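PDB 1G61: translation initiation factor 6 from Methanocaldococcus jannaschii, which binds the 50S ribosomal subunit and prevents it from joining the 30S subunit to form the 70S initiation complex. Local coordinates for residues Thr51-Ser56 with Ser61-Asn66; Leu70-Ile75 with Asp82-Phe87; Lys7-Ile12 with Val17-Thr22; Glu23-Leu28 with Leu93-Glu98. All coordinates share one frame; numbering follows the deposited sequence.

Contact 1: Thr51-Ser56 with Ser61-Asn66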
loop_
_atom_site.group_PDB
_atom_site.type_symbol
_atom_site.label_atom_id
_atom_site.label_comp_id
_atom_site.label_asym_id
_atom_site.label_seq_id
_atom_site.Cartn_x
_atom_site.Cartn_y
_atom_site.Cartn_z
ATOM N N THR A 51 -8.812 12.131 -2.049
ATOM C CA THR A 51 -8.524 13.014 -0.929
ATOM C C THR A 51 -7.063 13.425 -0.980
ATOM O O THR A 51 -6.199 12.694 -1.464
ATOM C CB THR A 51 -8.887 12.344 0.408
ATOM O OG1 THR A 51 -8.764 13.315 1.475
ATOM C CG2 THR A 51 -7.966 11.187 0.784
ATOM N N ASN A 52 -6.752 14.600 -0.435
ATOM C CA ASN A 52 -5.408 14.949 -0.050
ATOM C C ASN A 52 -5.085 14.373 1.323
ATOM O O ASN A 52 -6.011 14.085 2.107
ATOM C CB ASN A 52 -5.259 16.475 0.060
ATOM C CG ASN A 52 -5.285 17.229 -1.265
ATOM O OD1 ASN A 52 -5.000 16.684 -2.321
ATOM N ND2 ASN A 52 -5.636 18.508 -1.146
ATOM N N ILE A 53 -3.799 14.264 1.636
ATOM C CA ILE A 53 -3.321 14.022 3.008
ATOM C C ILE A 53 -2.184 15.026 3.295
ATOM O O ILE A 53 -1.236 15.028 2.528
ATOM C CB ILE A 53 -2.870 12.589 3.310
ATOM C CG1 ILE A 53 -4.048 11.612 3.093
ATOM C CG2 ILE A 53 -2.280 12.468 4.720
ATOM C CD1 ILE A 53 -3.738 10.139 3.292
ATOM N N GLY A 54 -2.325 15.860 4.324
ATOM C CA GLY A 54 -1.310 16.868 4.599
ATOM C C GLY A 54 -1.262 17.897 3.489
ATOM O O GLY A 54 -0.250 18.607 3.326
ATOM N N GLY A 55 -2.313 18.072 2.698
ATOM C CA GLY A 55 -2.342 19.029 1.620
ATOM C C GLY A 55 -1.851 18.439 0.327
ATOM O O GLY A 55 -1.876 19.156 -0.692
ATOM N N SER A 56 -1.390 17.213 0.352
ATOM C CA SER A 56 -0.619 16.501 -0.627
ATOM C C SER A 56 -1.402 15.439 -1.375
ATOM O O SER A 56 -2.286 14.822 -0.793
ATOM C CB SER A 56 0.588 15.857 0.130
ATOM O OG SER A 56 1.364 15.080 -0.715
ATOM N N SER A 61 2.313 7.284 -0.102
ATOM C CA SER A 61 3.504 7.470 0.688
ATOM C C SER A 61 3.207 7.901 2.125
ATOM O O SER A 61 4.028 7.637 3.008
ATOM C CB SER A 61 4.452 8.495 0.052
ATOM O OG SER A 61 5.090 7.888 -1.085
ATOM N N LEU A 62 2.065 8.558 2.304
ATOM C CA LEU A 62 1.792 9.166 3.608
ATOM C C LEU A 62 0.892 8.342 4.506
ATOM O O LEU A 62 0.813 8.612 5.703
ATOM C CB LEU A 62 1.115 10.533 3.405
ATOM C CG LEU A 62 2.003 11.634 2.809
ATOM C CD1 LEU A 62 1.107 12.823 2.453
ATOM C CD2 LEU A 62 3.056 11.962 3.850
ATOM N N SER A 63 0.193 7.347 3.981
ATOM C CA SER A 63 -0.832 6.643 4.755
ATOM C C SER A 63 -0.757 5.157 4.480
ATOM O O SER A 63 -0.156 4.740 3.484
ATOM C CB SER A 63 -2.191 7.244 4.366
ATOM O OG SER A 63 -3.200 6.518 5.041
ATOM N N VAL A 64 -1.393 4.377 5.366
ATOM C CA VAL A 64 -1.459 2.916 5.357
ATOM C C VAL A 64 -2.836 2.478 5.771
ATOM O O VAL A 64 -3.423 3.129 6.652
ATOM C CB VAL A 64 -0.469 2.437 6.456
ATOM C CG1 VAL A 64 -0.604 1.003 6.761
ATOM C CG2 VAL A 64 0.956 2.779 6.036
ATOM N N ALA A 65 -3.350 1.386 5.212
ATOM C CA ALA A 65 -4.623 0.886 5.690
ATOM C C ALA A 65 -4.737 -0.614 5.483
ATOM O O ALA A 65 -4.054 -1.184 4.622
ATOM C CB ALA A 65 -5.813 1.560 4.998
ATOM N N ASN A 66 -5.592 -1.205 6.299
ATOM C CA ASN A 66 -5.949 -2.614 6.052
ATOM C C ASN A 66 -7.437 -2.730 6.401
ATOM O O ASN A 66 -8.146 -1.706 6.463
ATOM C CB ASN A 66 -5.031 -3.586 6.767
ATOM C CG ASN A 66 -5.205 -3.657 8.268
ATOM O OD1 ASN A 66 -6.000 -2.875 8.838
ATOM N ND2 ASN A 66 -4.488 -4.601 8.907
#

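Contact 2: Leu70-Ile75 with Asp82-Phe87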
loop_
_atom_site.group_PDB
_atom_site.type_symbol
_atom_site.label_atom_id
_atom_site.label_comp_id
_atom_site.label_asym_id
_atom_site.label_seq_id
_atom_site.Cartn_x
_atom_site.Cartn_y
_atom_site.Cartn_z
ATOM N N LEU A 70 -6.670 2.483 9.688
ATOM C CA LEU A 70 -6.144 3.470 8.739
ATOM C C LEU A 70 -5.182 4.345 9.509
ATOM O O LEU A 70 -5.610 4.970 10.499
ATOM C CB LEU A 70 -7.292 4.315 8.148
ATOM C CG LEU A 70 -6.841 5.552 7.297
ATOM C CD1 LEU A 70 -6.086 5.132 6.068
ATOM C CD2 LEU A 70 -8.052 6.404 6.988
ATOM N N LEU A 71 -3.942 4.401 9.052
ATOM C CA LEU A 71 -2.913 5.205 9.741
ATOM C C LEU A 71 -2.665 6.502 8.956
ATOM O O LEU A 71 -2.452 6.459 7.735
ATOM C CB LEU A 71 -1.596 4.453 9.846
ATOM C CG LEU A 71 -1.656 3.044 10.400
ATOM C CD1 LEU A 71 -0.245 2.442 10.474
ATOM C CD2 LEU A 71 -2.288 3.043 11.782
ATOM N N LEU A 72 -2.660 7.616 9.668
ATOM C CA LEU A 72 -2.468 8.926 9.032
ATOM C C LEU A 72 -1.305 9.611 9.739
ATOM O O LEU A 72 -1.116 9.431 10.945
ATOM C CB LEU A 72 -3.749 9.723 9.169
ATOM C CG LEU A 72 -4.928 9.168 8.372
ATOM C CD1 LEU A 72 -6.228 9.833 8.834
ATOM C CD2 LEU A 72 -4.714 9.378 6.877
ATOM N N PRO A 73 -0.554 10.449 9.023
ATOM C CA PRO A 73 0.561 11.182 9.616
ATOM C C PRO A 73 0.063 12.410 10.359
ATOM O O PRO A 73 -1.096 12.872 10.220
ATOM C CB PRO A 73 1.377 11.572 8.364
ATOM C CG PRO A 73 0.318 11.872 7.332
ATOM C CD PRO A 73 -0.693 10.747 7.574
ATOM N N LYS A 74 0.996 12.989 11.168
ATOM C CA LYS A 74 0.604 14.104 12.020
ATOM C C LYS A 74 0.200 15.331 11.209
ATOM O O LYS A 74 -0.438 16.238 11.764
ATOM C CB LYS A 74 1.740 14.449 13.000
ATOM C CG LYS A 74 3.002 14.958 12.297
ATOM C CD LYS A 74 4.119 15.184 13.310
ATOM C CE LYS A 74 5.417 15.568 12.612
ATOM N NZ LYS A 74 6.371 16.240 13.540
ATOM N N ILE A 75 0.588 15.409 9.943
ATOM C CA ILE A 75 0.283 16.571 9.109
ATOM C C ILE A 75 -1.115 16.475 8.530
ATOM O O ILE A 75 -1.514 17.389 7.790
ATOM C CB ILE A 75 1.351 16.709 7.993
ATOM C CG1 ILE A 75 1.475 15.479 7.079
ATOM C CG2 ILE A 75 2.716 17.128 8.538
ATOM C CD1 ILE A 75 2.369 15.725 5.858
ATOM N N ASP A 82 -11.930 14.882 8.434
ATOM C CA ASP A 82 -13.359 14.907 8.329
ATOM C C ASP A 82 -13.856 14.208 7.047
ATOM O O ASP A 82 -14.825 13.406 7.096
ATOM C CB ASP A 82 -13.928 16.325 8.361
ATOM C CG ASP A 82 -13.822 16.989 9.712
ATOM O OD1 ASP A 82 -14.135 18.203 9.788
ATOM O OD2 ASP A 82 -13.461 16.350 10.714
ATOM N N ARG A 83 -13.255 14.500 5.917
ATOM C CA ARG A 83 -13.587 13.943 4.620
ATOM C C ARG A 83 -13.430 12.418 4.664
ATOM O O ARG A 83 -14.293 11.662 4.179
ATOM C CB ARG A 83 -12.701 14.509 3.500
ATOM C CG ARG A 83 -12.973 13.884 2.130
ATOM C CD ARG A 83 -12.295 14.680 1.020
ATOM N NE ARG A 83 -12.548 14.065 -0.269
ATOM C CZ ARG A 83 -13.729 14.062 -0.937
ATOM N NH1 ARG A 83 -14.802 14.666 -0.459
ATOM N NH2 ARG A 83 -13.785 13.413 -2.107
ATOM N N ILE A 84 -12.307 11.973 5.205
ATOM C CA ILE A 84 -12.067 10.520 5.279
ATOM C C ILE A 84 -13.053 9.839 6.208
ATOM O O ILE A 84 -13.639 8.807 5.828
ATOM C CB ILE A 84 -10.617 10.271 5.741
ATOM C CG1 ILE A 84 -9.611 10.726 4.686
ATOM C CG2 ILE A 84 -10.398 8.798 6.107
ATOM C CD1 ILE A 84 -8.176 10.840 5.174
ATOM N N LYS A 85 -13.294 10.359 7.391
ATOM C CA LYS A 85 -14.240 9.712 8.307
ATOM C C LYS A 85 -15.642 9.747 7.714
ATOM O O LYS A 85 -16.396 8.772 7.908
ATOM C CB LYS A 85 -14.176 10.401 9.689
ATOM C CG LYS A 85 -12.829 10.131 10.389
ATOM C CD LYS A 85 -12.830 10.662 11.813
ATOM C CE LYS A 85 -11.561 10.086 12.465
ATOM N NZ LYS A 85 -11.528 10.445 13.897
ATOM N N ASN A 86 -16.015 10.806 7.008
ATOM C CA ASN A 86 -17.352 10.851 6.404
ATOM C C ASN A 86 -17.482 9.757 5.346
ATOM O O ASN A 86 -18.528 9.072 5.286
ATOM C CB ASN A 86 -17.618 12.253 5.817
ATOM C CG ASN A 86 -18.949 12.260 5.089
ATOM O OD1 ASN A 86 -18.974 12.210 3.847
ATOM N ND2 ASN A 86 -19.995 12.331 5.857
ATOM N N PHE A 87 -16.470 9.565 4.517
ATOM C CA PHE A 87 -16.478 8.499 3.507
ATOM C C PHE A 87 -16.615 7.142 4.163
ATOM O O PHE A 87 -17.391 6.275 3.730
ATOM C CB PHE A 87 -15.151 8.609 2.738
ATOM C CG PHE A 87 -14.792 7.358 1.932
ATOM C CD1 PHE A 87 -15.410 7.099 0.712
ATOM C CD2 PHE A 87 -13.874 6.436 2.375
ATOM C CE1 PHE A 87 -15.081 5.963 -0.019
ATOM C CE2 PHE A 87 -13.517 5.291 1.670
ATOM C CZ PHE A 87 -14.135 5.043 0.454
#

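Contact 3: Lys7-Ile12 with Val17-Thr22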
loop_
_atom_site.group_PDB
_atom_site.type_symbol
_atom_site.label_atom_id
_atom_site.label_comp_id
_atom_site.label_asym_id
_atom_site.label_seq_id
_atom_site.Cartn_x
_atom_site.Cartn_y
_atom_site.Cartn_z
ATOM N N LYS A 7 -1.610 1.488 -15.688
ATOM C CA LYS A 7 -2.117 2.836 -15.681
ATOM C C LYS A 7 -1.002 3.837 -15.431
ATOM O O LYS A 7 -0.060 3.518 -14.686
ATOM C CB LYS A 7 -3.135 3.096 -14.551
ATOM C CG LYS A 7 -4.491 2.494 -14.710
ATOM C CD LYS A 7 -5.268 3.166 -15.830
ATOM C CE LYS A 7 -5.688 4.564 -15.380
ATOM N NZ LYS A 7 -6.327 5.258 -16.534
ATOM N N TYR A 8 -1.163 5.011 -16.001
ATOM C CA TYR A 8 -0.500 6.199 -15.520
ATOM C C TYR A 8 -1.593 7.048 -14.869
ATOM O O TYR A 8 -2.741 7.034 -15.321
ATOM C CB TYR A 8 0.159 6.989 -16.638
ATOM C CG TYR A 8 1.137 6.238 -17.479
ATOM C CD1 TYR A 8 0.740 5.510 -18.594
ATOM C CD2 TYR A 8 2.487 6.246 -17.132
ATOM C CE1 TYR A 8 1.698 4.826 -19.333
ATOM C CE2 TYR A 8 3.445 5.570 -17.864
ATOM C CZ TYR A 8 3.025 4.856 -18.966
ATOM O OH TYR A 8 3.950 4.183 -19.734
ATOM N N PHE A 9 -1.252 7.751 -13.812
ATOM C CA PHE A 9 -2.160 8.724 -13.189
ATOM C C PHE A 9 -1.741 10.122 -13.651
ATOM O O PHE A 9 -0.726 10.637 -13.130
ATOM C CB PHE A 9 -2.086 8.630 -11.673
ATOM C CG PHE A 9 -2.742 7.418 -11.050
ATOM C CD1 PHE A 9 -3.464 6.486 -11.817
ATOM C CD2 PHE A 9 -2.662 7.225 -9.679
ATOM C CE1 PHE A 9 -4.077 5.407 -11.220
ATOM C CE2 PHE A 9 -3.267 6.118 -9.094
ATOM C CZ PHE A 9 -3.965 5.216 -9.862
ATOM N N SER A 10 -2.503 10.679 -14.588
ATOM C CA SER A 10 -2.178 11.965 -15.181
ATOM C C SER A 10 -0.696 11.986 -15.581
ATOM O O SER A 10 0.044 12.944 -15.309
ATOM C CB SER A 10 -2.511 13.143 -14.249
ATOM O OG SER A 10 -3.917 13.121 -13.987
ATOM N N GLY A 11 -0.238 10.917 -16.242
ATOM C CA GLY A 11 1.110 10.774 -16.755
ATOM C C GLY A 11 2.173 10.201 -15.821
ATOM O O GLY A 11 3.317 9.926 -16.225
ATOM N N ILE A 12 1.814 10.007 -14.553
ATOM C CA ILE A 12 2.772 9.610 -13.535
ATOM C C ILE A 12 2.710 8.090 -13.352
ATOM O O ILE A 12 1.610 7.559 -13.105
ATOM C CB ILE A 12 2.461 10.321 -12.193
ATOM C CG1 ILE A 12 2.612 11.834 -12.322
ATOM C CG2 ILE A 12 3.299 9.769 -11.056
ATOM C CD1 ILE A 12 1.986 12.590 -11.156
ATOM N N VAL A 17 3.024 5.621 -4.869
ATOM C CA VAL A 17 3.215 6.866 -4.099
ATOM C C VAL A 17 1.922 7.641 -4.003
ATOM O O VAL A 17 1.647 8.367 -3.053
ATOM C CB VAL A 17 4.287 7.701 -4.803
ATOM C CG1 VAL A 17 4.360 9.164 -4.361
ATOM C CG2 VAL A 17 5.650 7.031 -4.566
ATOM N N LEU A 18 1.085 7.511 -5.048
ATOM C CA LEU A 18 -0.109 8.309 -5.182
ATOM C C LEU A 18 -1.386 7.686 -4.616
ATOM O O LEU A 18 -2.423 8.351 -4.582
ATOM C CB LEU A 18 -0.360 8.567 -6.695
ATOM C CG LEU A 18 0.697 9.445 -7.391
ATOM C CD1 LEU A 18 0.384 9.489 -8.880
ATOM C CD2 LEU A 18 0.677 10.866 -6.817
ATOM N N ALA A 19 -1.358 6.426 -4.201
ATOM C CA ALA A 19 -2.568 5.715 -3.844
ATOM C C ALA A 19 -2.299 4.544 -2.941
ATOM O O ALA A 19 -1.189 4.052 -2.896
ATOM C CB ALA A 19 -3.202 5.135 -5.122
ATOM N N LEU A 20 -3.343 4.124 -2.223
ATOM C CA LEU A 20 -3.246 2.882 -1.451
ATOM C C LEU A 20 -4.577 2.145 -1.628
ATOM O O LEU A 20 -5.639 2.772 -1.885
ATOM C CB LEU A 20 -2.897 3.061 0.000
ATOM C CG LEU A 20 -3.896 3.779 0.907
ATOM C CD1 LEU A 20 -5.009 2.917 1.492
ATOM C CD2 LEU A 20 -3.117 4.308 2.110
ATOM N N THR A 21 -4.591 0.851 -1.389
ATOM C CA THR A 21 -5.828 0.079 -1.369
ATOM C C THR A 21 -5.834 -0.981 -0.264
ATOM O O THR A 21 -4.784 -1.455 0.192
ATOM C CB THR A 21 -6.016 -0.625 -2.744
ATOM O OG1 THR A 21 -7.392 -1.065 -2.868
ATOM C CG2 THR A 21 -5.080 -1.794 -2.989
ATOM N N THR A 22 -7.052 -1.332 0.124
ATOM C CA THR A 22 -7.308 -2.511 0.932
ATOM C C THR A 22 -8.221 -3.410 0.087
ATOM O O THR A 22 -8.389 -3.176 -1.125
ATOM C CB THR A 22 -7.932 -2.161 2.284
ATOM O OG1 THR A 22 -9.283 -1.744 2.094
ATOM C CG2 THR A 22 -7.143 -1.040 2.931
#

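Contact 4: Glu23-Leu28 with Leu93-Glu98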
loop_
_atom_site.group_PDB
_atom_site.type_symbol
_atom_site.label_atom_id
_atom_site.label_comp_id
_atom_site.label_asym_id
_atom_site.label_seq_id
_atom_site.Cartn_x
_atom_site.Cartn_y
_atom_site.Cartn_z
ATOM N N GLU A 23 -8.802 -4.442 0.718
ATOM C CA GLU A 23 -9.858 -5.210 0.044
ATOM C C GLU A 23 -11.113 -4.356 -0.136
ATOM O O GLU A 23 -11.903 -4.696 -1.038
ATOM C CB GLU A 23 -10.252 -6.476 0.806
ATOM C CG GLU A 23 -9.094 -7.453 1.013
ATOM C CD GLU A 23 -8.645 -8.061 -0.293
ATOM O OE1 GLU A 23 -9.494 -8.434 -1.139
ATOM O OE2 GLU A 23 -7.419 -8.198 -0.503
ATOM N N GLU A 24 -11.315 -3.311 0.656
ATOM C CA GLU A 24 -12.604 -2.594 0.656
ATOM C C GLU A 24 -12.527 -1.188 0.122
ATOM O O GLU A 24 -13.502 -0.708 -0.506
ATOM C CB GLU A 24 -13.222 -2.589 2.062
ATOM C CG GLU A 24 -13.531 -3.988 2.596
ATOM C CD GLU A 24 -12.446 -4.826 3.253
ATOM O OE1 GLU A 24 -11.355 -4.332 3.731
ATOM O OE2 GLU A 24 -12.634 -6.095 3.350
ATOM N N ILE A 25 -11.405 -0.499 0.336
ATOM C CA ILE A 25 -11.323 0.919 -0.069
ATOM C C ILE A 25 -10.042 1.181 -0.837
ATOM O O ILE A 25 -9.054 0.483 -0.670
ATOM C CB ILE A 25 -11.353 1.875 1.149
ATOM C CG1 ILE A 25 -10.112 1.835 2.060
ATOM C CG2 ILE A 25 -12.668 1.685 1.909
ATOM C CD1 ILE A 25 -10.146 2.844 3.205
ATOM N N THR A 26 -10.039 2.214 -1.655
ATOM C CA THR A 26 -8.879 2.732 -2.309
ATOM C C THR A 26 -8.838 4.241 -2.161
ATOM O O THR A 26 -9.866 4.866 -2.387
ATOM C CB THR A 26 -8.896 2.373 -3.817
ATOM O OG1 THR A 26 -9.070 0.940 -3.946
ATOM C CG2 THR A 26 -7.594 2.821 -4.450
ATOM N N LEU A 27 -7.696 4.770 -1.743
ATOM C CA LEU A 27 -7.514 6.219 -1.621
ATOM C C LEU A 27 -6.703 6.686 -2.812
ATOM O O LEU A 27 -5.665 6.073 -3.107
ATOM C CB LEU A 27 -6.825 6.611 -0.309
ATOM C CG LEU A 27 -7.433 6.071 0.997
ATOM C CD1 LEU A 27 -6.825 6.812 2.178
ATOM C CD2 LEU A 27 -8.921 6.212 1.102
ATOM N N LEU A 28 -7.186 7.747 -3.468
ATOM C CA LEU A 28 -6.642 8.197 -4.731
ATOM C C LEU A 28 -6.408 9.695 -4.734
ATOM O O LEU A 28 -7.038 10.433 -3.958
ATOM C CB LEU A 28 -7.608 7.872 -5.896
ATOM C CG LEU A 28 -7.851 6.377 -6.171
ATOM C CD1 LEU A 28 -9.012 6.169 -7.108
ATOM C CD2 LEU A 28 -6.557 5.749 -6.717
ATOM N N LEU A 93 -18.134 1.606 7.151
ATOM C CA LEU A 93 -16.840 1.032 7.429
ATOM C C LEU A 93 -16.314 1.519 8.776
ATOM O O LEU A 93 -16.142 2.718 8.993
ATOM C CB LEU A 93 -15.850 1.379 6.308
ATOM C CG LEU A 93 -16.183 0.754 4.962
ATOM C CD1 LEU A 93 -15.324 1.344 3.847
ATOM C CD2 LEU A 93 -16.016 -0.764 4.970
ATOM N N ASP A 94 -16.065 0.590 9.660
ATOM C CA ASP A 94 -15.598 0.881 11.008
ATOM C C ASP A 94 -14.124 0.508 11.094
ATOM O O ASP A 94 -13.800 -0.673 11.320
ATOM C CB ASP A 94 -16.449 0.062 11.977
ATOM C CG ASP A 94 -16.195 0.346 13.427
ATOM O OD1 ASP A 94 -15.304 1.169 13.749
ATOM O OD2 ASP A 94 -16.878 -0.259 14.272
ATOM N N LEU A 95 -13.265 1.472 10.859
ATOM C CA LEU A 95 -11.829 1.296 10.972
ATOM C C LEU A 95 -11.314 2.006 12.209
ATOM O O LEU A 95 -11.889 3.018 12.646
ATOM C CB LEU A 95 -11.076 1.929 9.801
ATOM C CG LEU A 95 -11.455 1.430 8.400
ATOM C CD1 LEU A 95 -10.549 2.049 7.347
ATOM C CD2 LEU A 95 -11.356 -0.067 8.313
ATOM N N ASN A 96 -10.175 1.526 12.704
ATOM C CA ASN A 96 -9.428 2.210 13.745
ATOM C C ASN A 96 -8.628 3.318 13.069
ATOM O O ASN A 96 -7.553 3.012 12.525
ATOM C CB ASN A 96 -8.492 1.233 14.457
ATOM C CG ASN A 96 -9.181 0.089 15.160
ATOM O OD1 ASN A 96 -10.224 0.276 15.789
ATOM N ND2 ASN A 96 -8.623 -1.118 15.084
ATOM N N VAL A 97 -9.135 4.554 13.009
ATOM C CA VAL A 97 -8.401 5.640 12.361
ATOM C C VAL A 97 -7.419 6.219 13.382
ATOM O O VAL A 97 -7.816 6.709 14.427
ATOM C CB VAL A 97 -9.362 6.704 11.827
ATOM C CG1 VAL A 97 -8.592 7.847 11.160
ATOM C CG2 VAL A 97 -10.339 6.010 10.864
ATOM N N GLU A 98 -6.124 6.136 13.054
ATOM C CA GLU A 98 -5.084 6.441 14.056
ATOM C C GLU A 98 -4.067 7.388 13.474
ATOM O O GLU A 98 -3.532 7.106 12.375
ATOM C CB GLU A 98 -4.427 5.128 14.505
ATOM C CG GLU A 98 -3.162 5.296 15.308
ATOM C CD GLU A 98 -3.326 5.887 16.688
ATOM O OE1 GLU A 98 -4.475 6.188 17.093
ATOM O OE2 GLU A 98 -2.305 6.053 17.402
#

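Contact 1: Thr51-Ser56 with Ser61-Asn66
Ile-53 packs against Leu-62 and Ser-63 in the pentein-type α/β fold, where the type I' β-turn after strand 47-50 (Ile-53 to Ser-56) lies beside the end of helix 59-62, which leads into the next sheet. The turn is closed by Ile-53 N to Ser-56 O, 2.9 Å, and by the reverse bond; its two glycines, Gly-54 and Gly-55, suit the positive phi values required. Along the isoleucine, CB meets the Leu-62 methyl CD1 at 4.1 Å. CG2, anti to the backbone N, faces the leucine, equally far (4.1 Å) from Leu-62 CD1 and Leu-62 CB. The other branch runs through CG1 to its tip, and Ile-53 CD1 presses on Ser-63 CB at 3.5 Å, tighter than usual. Serine suits position 63: its small CB accepts this close methyl while its hydroxyl is bonded to Leu-71 O of the neighbouring strand. With an alanine here in place of Ile-53, CG1, CG2 and CD1 would be gone, which would probably leave a gap beside Ser-63 CB and Leu-62 less firmly held. Leu-62 CD1 also lies by the residues that close the turn, 3.9 Å from Ser-56 CB and 3.2 Å from Ile-53 O.

Contact 2: Leu70-Ile75 with Asp82-Phe87
A β-α-β crossover brings Ile-84 of helix 78-90 down onto Leu-70 and Leu-72 of strand 69-73; the helix leads on to strand 96-100, which lies parallel to the first and is hydrogen-bonded to it. No polar bond joins the two segments. Ile-84 alone carries the helix side of the contact, and its two branches divide the work. Its CG2 methyl, anti to the backbone N, turns to Leu-70. Its longer branch ends in CD1, which reaches Leu-72 CD2 at 4.1 Å, the two side chains meeting tip to tip. Against Leu-70, by contrast, the isoleucine lies obliquely.

Leu-70 and Leu-72 are two apart in an extended strand, so both point to the helix, while Leu-71 between them is turned to the other face and packs on helix 128-135. Different first torsions (chi1 171° in Leu-70, -67° in Leu-72) let each leucine offer its CD2 to a different branch of Ile-84. Branched aliphatic residues suit this buried layer, since their methyls can pack between sheet and helix from several directions with no polar group to satisfy.

The helix also faces strand 47-50 of another sheet: Ile-84 touches Leu-49, and Arg-83 NE is bonded to Gln-50 O. It thus packs against strands of two small sheets. The CA atoms of Leu-70 and Ile-84 are 9.8 Å apart, yet Leu-70 CD2 and Ile-84 CG2 close to 3.5 Å, tighter than ordinary methyl packing.

Contact 3: Lys7-Ile12 with Val17-Thr22
Leu-18, on the short, weakly bonded helix 15-18, fits against the type I' β-turn that runs from Phe-9 to Ile-12. The contact joins this turn, which follows strand 4-7, to the segment that enters the sheet of strands 20-21, 25-28 and 47-50. Leu-18 does most of the touching. Its CG stands beside the backbone N (chi1 -66°), which carries CD1 out to both ends of the turn: that methyl lies 3.8 Å from Phe-9 CB and 3.6 Å from Ile-12 CG2. Leucine and phenylalanine run alongside one another, pointing opposite ways, whereas the isoleucine crosses the leucine at about a right angle. Closer to the main chain, Leu-18 CB approaches Phe-9 CD2 at 4.0 Å.

Next comes Ala-19, whose single methyl meets Phe-9 CE2 at 4.1 Å. Both this methyl and Leu-18 CD1 come to the edge of the ring, near its plane. A small residue suits the site because CB also touches Leu-28 of strand 25-28. The ring itself packs further on Leu-28, Leu-32 and Val-40, surroundings that suit a broad aromatic side chain. Beyond Ala-19, Leu-20 and Thr-21 form a short strand that leads away from the turn.

The two end residues of the turn pair their backbone groups, Phe-9 N with Ile-12 O and Ile-12 N with Phe-9 O, each at 3.0 Å, and Gly-11 takes a conformation in which a CB would collide with the preceding carbonyl. The groups that touch Leu-18 and Ala-19 are carbon, so the two segments are held by hydrophobic packing and shape, with no hydrogen bond between them.

Contact 4: Glu23-Leu28 with Leu93-Glu98
Ile-25 meets Leu-93 and Leu-95 where two of the three-stranded sheets of this pentein-type α/β fold come side by side. Strand 25-28 belongs to one, strand 96-100 to the other, and the leucines sit on the stretch leading into the latter. The two segments share no hydrogen bond here; side chains alone bridge them.

The tight part is a single methyl pair. Ile-25 CG2 and Leu-93 CD1 are 3.3 Å apart, well inside the usual van der Waals distance, as the two side chains pass one another heading in opposite senses. The isoleucine's torsion explains the pairing: CG1 takes the crowded position between the backbone N and the carbonyl carbon (chi1 69°), which sets CG2 beside the N and aims it at Leu-93. Ile-25 alone of the touching residues is buried, and a β-branched aliphatic residue both suits the extended strand and presents two methyl-ended arms.

Away from this point the fit relaxes, and both leucines and Glu-24 are partly exposed. Leu-95 turns for further cover to Leu-88 of helix 78-90 and to Leu-70. Glu-24 lends only its aliphatic part, CB lying 4.4 Å from Leu-93 CD2, with no polar bond to the leucine segment, and its side chain also touches Lys-67. Glutamate suits such a border, since its CB can lie by a leucine without bringing the carboxylate into the contact. At the looser end the closest approach is Ile-25 CD1 to Leu-95 CD1, at 4.2 Å.

Contacts 1 and 3 repeat one design: a type I' turn receives a leucine from the next short helix, and a small residue follows. Their centres are 12 Å apart, and Val-17 O meets Ser-61 N at 3.2 Å. Contacts 1 and 2 join through neighbouring strands, Val-64 O to Leu-71 N. Contact 4 encloses both along the chain; its centre lies 9 Å from that of contact 2, where Phe-87 CE2 touches Ile-25 CG2 at 3.7 Å. Contact 3 reaches contact 4 through strands 20-21 and 25-28, although their centres are 17 Å apart. All four are packing within the protein body, and none includes a bound ligand.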